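Local structure of hydrolase (6IAH) at residues A[8-13]-A[197-202]. The protein is a magnesium-binding phosphatase of the haloacid dehalogenase (HAD) superfamily, acting on diverse substrates and probably including phosphoglycolate among them. Sequence-based numbering, arbitrary orientation.
Sequences DGVLID and IGDTIN. With MG (magnesium ion), chain B.
Asp-8 and Asp-199 meet through a magnesium ion, with no direct hydrogen bond between segments. The metal takes Asp-8 O at 2.1 Å and Asp-199 OD1 at 2.0 Å; these two oxygens lie 3.0 Å apart. Asp-6 OD2 and three waters complete an octahedron, with Asp-8 O roughly opposite water 2 and Asp-199 OD1 roughly opposite water 3. Asp-199 OD2 stays 3.4 Å from the magnesium; instead, Asp-199 OD2 accepts a 2.6 Å hydrogen bond from water 1, itself a ligand. With chi1 at 68°, Asp-199 CG is turned to the metal. Asp-199 OD2 also lies 3.6 Å from Gly-9 CA, where positive phi and this oxygen leave no room for a side chain. Asp-8 OD2 is hydrogen-bonded to Tyr-18 OH, and OD1 forms a salt bridge with Arg-152 NE.

In the apolar packing, Val-10 CG2 lies 3.6 Å from Gly-198 C, while Val-10 CG1 meets Ile-197 CG2 at 3.8 Å, the side chains crossing nearly at right angles. With alanine at Val-10 both methyl contacts go, and a gap would probably open toward Gly-198 and Ile-197.

Parallel neighbours in the Rossmann-like sheet, strands 2-5 and 194-198 release their loops together at its C-terminal end; Val-229 and Phe-232 of helix 229-239 cover Val-10 and Ile-197, respectively.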
ATOM      1  N   ASP A   8       1.795   3.123  -5.031  1.00 23.74           N
ATOM      2  CA  ASP A   8       1.616   4.004  -3.831  1.00 24.67           C
ATOM      3  C   ASP A   8       2.926   4.683  -3.443  1.00 27.64           C
ATOM      4  O   ASP A   8       3.899   4.013  -3.160  1.00 29.32           O
ATOM      5  CB  ASP A   8       1.083   3.172  -2.638  1.00 23.84           C
ATOM      6  CG  ASP A   8      -0.375   2.639  -2.850  1.00 26.69           C
ATOM      7  OD1 ASP A   8      -1.056   2.931  -3.865  1.00 26.25           O
ATOM      8  OD2 ASP A   8      -0.871   1.922  -1.944  1.00 30.63           O
ATOM      9  N   GLY A   9       2.935   6.010  -3.394  1.00 27.05           N
ATOM     10  CA  GLY A   9       4.111   6.795  -3.104  1.00 27.28           C
ATOM     11  C   GLY A   9       4.902   7.149  -4.374  1.00 29.26           C
ATOM     12  O   GLY A   9       5.884   7.891  -4.261  1.00 26.49           O
ATOM     13  N   VAL A  10       4.531   6.589  -5.550  1.00 24.74           N
ATOM     14  CA  VAL A  10       5.213   6.853  -6.816  1.00 23.95           C
ATOM     15  C   VAL A  10       4.218   7.470  -7.809  1.00 24.89           C
ATOM     16  O   VAL A  10       4.382   8.629  -8.207  1.00 26.23           O
ATOM     17  CB  VAL A  10       5.839   5.560  -7.407  1.00 23.79           C
ATOM     18  CG1 VAL A  10       6.346   5.791  -8.815  1.00 23.25           C
ATOM     19  CG2 VAL A  10       6.973   5.051  -6.515  1.00 25.26           C
ATOM     20  N   LEU A  11       3.221   6.703  -8.273  1.00 22.69           N
ATOM     21  CA  LEU A  11       2.170   7.262  -9.156  1.00 20.66           C
ATOM     22  C   LEU A  11       1.079   8.009  -8.398  1.00 22.70           C
ATOM     23  O   LEU A  11       0.485   8.921  -8.967  1.00 23.37           O
ATOM     24  CB  LEU A  11       1.524   6.182 -10.007  1.00 21.36           C
ATOM     25  CG  LEU A  11       2.534   5.356 -10.823  1.00 21.79           C
ATOM     26  CD1 LEU A  11       1.874   4.193 -11.583  1.00 23.06           C
ATOM     27  CD2 LEU A  11       3.340   6.205 -11.792  1.00 24.63           C
ATOM     28  N   ILE A  12       0.751   7.541  -7.187  1.00 24.62           N
ATOM     29  CA  ILE A  12      -0.382   8.049  -6.389  1.00 24.70           C
ATOM     30  C   ILE A  12       0.098   8.385  -4.986  1.00 27.80           C
ATOM     31  O   ILE A  12       0.825   7.573  -4.340  1.00 27.52           O
ATOM     32  CB  ILE A  12      -1.509   6.990  -6.288  1.00 26.63           C
ATOM     33  CG1 ILE A  12      -2.157   6.819  -7.676  1.00 25.76           C
ATOM     34  CG2 ILE A  12      -2.594   7.424  -5.314  1.00 26.84           C
ATOM     35  CD1 ILE A  12      -3.136   5.671  -7.776  1.00 27.88           C
ATOM     36  N   ASP A  13      -0.299   9.568  -4.511  1.00 25.73           N
ATOM     37  CA  ASP A  13      -0.079   9.969  -3.119  1.00 27.81           C
ATOM     38  C   ASP A  13      -1.305   9.448  -2.388  1.00 30.19           C
ATOM     39  O   ASP A  13      -2.434   9.951  -2.626  1.00 29.98           O
ATOM     40  CB  ASP A  13      -0.010  11.482  -3.011  1.00 27.42           C
ATOM     41  CG  ASP A  13       0.120  11.997  -1.584  1.00 31.39           C
ATOM     42  OD1 ASP A  13       0.025  11.290  -0.568  1.00 32.04           O
ATOM     43  OD2 ASP A  13       0.321  13.219  -1.489  1.00 33.42           O
ATOM     44  N   ILE A 197      10.734   1.823 -10.628  1.00 21.99           N
ATOM     45  CA  ILE A 197      10.627   3.100  -9.836  1.00 22.27           C
ATOM     46  C   ILE A 197       9.837   2.838  -8.564  1.00 22.90           C
ATOM     47  O   ILE A 197       8.647   2.515  -8.659  1.00 23.25           O
ATOM     48  CB  ILE A 197       9.899   4.185 -10.646  1.00 25.30           C
ATOM     49  CG1 ILE A 197      10.332   4.234 -12.119  1.00 27.39           C
ATOM     50  CG2 ILE A 197      10.007   5.544  -9.932  1.00 25.47           C
ATOM     51  CD1 ILE A 197      11.811   4.297 -12.347  1.00 31.24           C
ATOM     52  N   GLY A 198      10.509   2.959  -7.386  1.00 22.17           N
ATOM     53  CA  GLY A 198       9.930   2.686  -6.079  1.00 22.57           C
ATOM     54  C   GLY A 198      10.089   3.939  -5.203  1.00 21.94           C
ATOM     55  O   GLY A 198      10.729   4.880  -5.615  1.00 23.50           O
ATOM     56  N   ASP A 199       9.424   3.908  -4.068  1.00 24.05           N
ATOM     57  CA  ASP A 199       9.570   4.945  -2.998  1.00 26.04           C
ATOM     58  C   ASP A 199      10.139   4.363  -1.677  1.00 28.47           C
ATOM     59  O   ASP A 199      10.441   5.103  -0.809  1.00 27.36           O
ATOM     60  CB  ASP A 199       8.237   5.641  -2.788  1.00 27.73           C
ATOM     61  CG  ASP A 199       7.167   4.742  -2.188  1.00 28.28           C
ATOM     62  OD1 ASP A 199       6.839   3.637  -2.723  1.00 24.39           O
ATOM     63  OD2 ASP A 199       6.594   5.145  -1.159  1.00 26.90           O
ATOM     64  N   THR A 200      10.276   3.043  -1.524  1.00 28.65           N
ATOM     65  CA  THR A 200      10.693   2.491  -0.236  1.00 29.78           C
ATOM     66  C   THR A 200      11.870   1.569  -0.356  1.00 30.13           C
ATOM     67  O   THR A 200      12.177   1.104  -1.435  1.00 30.83           O
ATOM     68  CB  THR A 200       9.565   1.722   0.484  1.00 31.04           C
ATOM     69  OG1 THR A 200       9.213   0.539  -0.255  1.00 30.14           O
ATOM     70  CG2 THR A 200       8.411   2.603   0.755  1.00 30.26           C
ATOM     71  N   ILE A 201      12.467   1.230   0.797  1.00 32.53           N
ATOM     72  CA  ILE A 201      13.571   0.253   0.842  1.00 31.66           C
ATOM     73  C   ILE A 201      13.121  -1.137   0.379  1.00 28.91           C
ATOM     74  O   ILE A 201      13.903  -1.875  -0.178  1.00 29.69           O
ATOM     75  CB  ILE A 201      14.155   0.157   2.290  1.00 37.56           C
ATOM     76  CG1 ILE A 201      14.730   1.524   2.774  1.00 44.31           C
ATOM     77  CG2 ILE A 201      15.207  -0.925   2.423  1.00 36.71           C
ATOM     78  CD1 ILE A 201      15.890   2.088   1.974  1.00 46.42           C
ATOM     79  N   ASN A 202      11.884  -1.510   0.663  1.00 30.80           N
ATOM     80  CA  ASN A 202      11.363  -2.803   0.209  1.00 30.44           C
ATOM     81  C   ASN A 202      11.373  -2.906  -1.313  1.00 27.40           C
ATOM     82  O   ASN A 202      11.638  -3.984  -1.860  1.00 26.00           O
ATOM     83  CB  ASN A 202       9.957  -3.121   0.791  1.00 32.93           C
ATOM     84  CG  ASN A 202       9.605  -4.618   0.655  1.00 35.00           C
ATOM     85  OD1 ASN A 202       8.803  -4.991  -0.152  1.00 35.87           O
ATOM     86  ND2 ASN A 202      10.227  -5.461   1.468  1.00 42.04           N
TER
HETATM   87 MG    MG B 301       5.207   2.432  -2.556  1.00 28.94          MG
HETATM   88  O   HOH W   1       4.872   3.204  -0.750  1.00 26.91           O
HETATM   89  O   HOH W   2       6.680   1.017  -2.029  1.00 25.13           O
HETATM   90  O   HOH W   3       3.739   1.098  -2.310  1.00 26.55           O